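Local atomic coordinates of versicolorin reductase (Brucella melitensis, PDB entry 4NIM), a protein that probably catalyses NAD(P)(H)-dependent oxidation of an alcohol or reduction of a carbonyl group in a substrate not yet identified. Residues K66-Q71 with V84-R89. Numbering follows the deposited sequence.
Sequences KAVFVQ and VAEADR
Val68 and Val70 of strand 66-71 meet Glu86 and Arg89 of helix 77-91 at the margin of the Rossmann fold, where the helix packs on the outermost strand of the parallel sheet on its way to the next strand, 96-99. The short segments run roughly antiparallel, with 149° between their directions and axes 9.4 Å apart, the spacing of a helix laid on a sheet. Both valines point toward the helix, whereas Phe69 between them points away. Each has CG1 anti to its own nitrogen, yet their closest contacts are made by different branches. Val70 sends CG2 against the aliphatic base of Glu86, 3.9 Å from CB. Val68 instead lies with CG1 3.6 Å from Glu86 OE1 and 3.8 Å from Arg89 NH2, which sets this methyl beside the carboxylate and guanidinium, the latter met obliquely. Farther along the same helix, Ala90 and Phe91 also touch Val68.

Glu86 bends at chi2 (-74°), and Arg89, one turn later, bends at chi2 and chi3, which brings its guanidinium side-on to the carboxylate. Arg89 NE donates to Glu86 OE2 at 2.8 Å and Arg89 NH2 to Glu86 OE1 at 2.7 Å, a two-nitrogen salt bridge within the helix, both bonds nearly straight. The oxygens lie almost in the guanidinium plane but are met about 30° out of the carboxylate plane, on their syn sides. This paired grip should limit rotation of the carboxylate. A water bridges the two segments, donating to Phe69 O at 2.9 Å and to Glu86 OE1 at 2.6 Å, making OE1 an acceptor for both the water and Arg89 NH2.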
loop_
_atom_site.group_PDB
_atom_site.type_symbol
_atom_site.label_atom_id
_atom_site.label_comp_id
_atom_site.label_asym_id
_atom_site.label_seq_id
_atom_site.Cartn_x
_atom_site.Cartn_y
_atom_site.Cartn_z
ATOM N N LYS A 66 2.024 -10.414 17.396
ATOM C CA LYS A 66 2.446 -9.249 18.215
ATOM C C LYS A 66 2.228 -8.045 17.332
ATOM O O LYS A 66 2.536 -8.094 16.157
ATOM C CB LYS A 66 3.925 -9.312 18.640
ATOM N N ALA A 67 1.646 -6.993 17.876
ATOM C CA ALA A 67 1.238 -5.866 17.059
ATOM C C ALA A 67 1.741 -4.630 17.755
ATOM O O ALA A 67 1.704 -4.553 18.975
ATOM C CB ALA A 67 -0.289 -5.838 16.896
ATOM N N VAL A 68 2.258 -3.703 16.968
ATOM C CA VAL A 68 2.715 -2.424 17.433
ATOM C C VAL A 68 1.930 -1.416 16.639
ATOM O O VAL A 68 1.822 -1.550 15.419
ATOM C CB VAL A 68 4.214 -2.258 17.122
ATOM C CG1 VAL A 68 4.642 -0.804 17.310
ATOM C CG2 VAL A 68 5.015 -3.213 18.007
ATOM N N PHE A 69 1.343 -0.435 17.309
ATOM C CA PHE A 69 0.676 0.659 16.606
ATOM C C PHE A 69 1.467 1.949 16.652
ATOM O O PHE A 69 1.960 2.338 17.717
ATOM C CB PHE A 69 -0.705 0.916 17.169
ATOM C CG PHE A 69 -1.312 2.186 16.664
ATOM C CD1 PHE A 69 -1.751 2.275 15.351
ATOM C CD2 PHE A 69 -1.398 3.307 17.478
ATOM C CE1 PHE A 69 -2.303 3.436 14.879
ATOM C CE2 PHE A 69 -1.960 4.463 16.997
ATOM C CZ PHE A 69 -2.401 4.517 15.705
ATOM N N VAL A 70 1.599 2.626 15.502
ATOM C CA VAL A 70 2.347 3.886 15.446
ATOM C C VAL A 70 1.398 4.999 14.996
ATOM O O VAL A 70 0.766 4.879 13.964
ATOM C CB VAL A 70 3.555 3.791 14.475
ATOM C CG1 VAL A 70 4.544 4.924 14.713
ATOM C CG2 VAL A 70 4.298 2.470 14.680
ATOM N N GLN A 71 1.225 6.032 15.824
ATOM C CA GLN A 71 0.355 7.121 15.474
ATOM C C GLN A 71 1.147 8.048 14.520
ATOM O O GLN A 71 2.224 8.541 14.860
ATOM C CB GLN A 71 -0.088 7.875 16.715
ATOM C CG GLN A 71 -1.233 8.819 16.395
ATOM C CD GLN A 71 -1.700 9.644 17.570
ATOM O OE1 GLN A 71 -0.944 9.936 18.485
ATOM N NE2 GLN A 71 -2.963 10.018 17.551
ATOM N N VAL A 84 8.910 2.386 10.161
ATOM C CA VAL A 84 9.849 1.320 9.869
ATOM C C VAL A 84 10.857 1.171 11.025
ATOM O O VAL A 84 11.156 0.019 11.432
ATOM C CB VAL A 84 10.562 1.540 8.525
ATOM C CG1 VAL A 84 11.645 0.491 8.318
ATOM C CG2 VAL A 84 9.566 1.488 7.394
ATOM N N ALA A 85 11.301 2.294 11.610
ATOM C CA ALA A 85 12.107 2.226 12.842
ATOM C C ALA A 85 11.439 1.414 13.955
ATOM O O ALA A 85 12.129 0.735 14.708
ATOM C CB ALA A 85 12.431 3.601 13.382
ATOM N N GLU A 86 10.110 1.490 14.037
ATOM C CA GLU A 86 9.382 0.786 15.087
ATOM C C GLU A 86 9.355 -0.716 14.845
ATOM O O GLU A 86 9.318 -1.494 15.798
ATOM C CB GLU A 86 7.980 1.374 15.260
ATOM C CG GLU A 86 7.938 2.554 16.226
ATOM C CD GLU A 86 8.073 2.090 17.678
ATOM O OE1 GLU A 86 7.051 1.701 18.298
ATOM O OE2 GLU A 86 9.213 2.043 18.183
ATOM N N ALA A 87 9.377 -1.145 13.585
ATOM C CA ALA A 87 9.485 -2.576 13.286
ATOM C C ALA A 87 10.800 -3.147 13.740
ATOM O O ALA A 87 10.865 -4.210 14.412
ATOM C CB ALA A 87 9.301 -2.822 11.814
ATOM N N ASP A 88 11.853 -2.386 13.467
ATOM C CA ASP A 88 13.194 -2.716 13.955
ATOM C C ASP A 88 13.291 -2.687 15.496
ATOM O O ASP A 88 13.816 -3.626 16.118
ATOM C CB ASP A 88 14.199 -1.761 13.311
ATOM C CG ASP A 88 15.621 -2.262 13.419
ATOM O OD1 ASP A 88 15.847 -3.471 13.735
ATOM O OD2 ASP A 88 16.520 -1.421 13.282
ATOM N N ARG A 89 12.758 -1.631 16.101
ATOM C CA ARG A 89 12.729 -1.504 17.564
ATOM C C ARG A 89 12.057 -2.751 18.211
ATOM O O ARG A 89 12.647 -3.408 19.065
ATOM C CB ARG A 89 12.033 -0.196 17.963
ATOM C CG ARG A 89 12.135 0.215 19.431
ATOM C CD ARG A 89 11.087 -0.391 20.354
ATOM N NE ARG A 89 9.705 -0.100 19.930
ATOM C CZ ARG A 89 8.621 -0.755 20.358
ATOM N NH1 ARG A 89 8.728 -1.744 21.237
ATOM N NH2 ARG A 89 7.416 -0.425 19.904
HETATM O O HOH W 1 4.664 2.706 18.617
#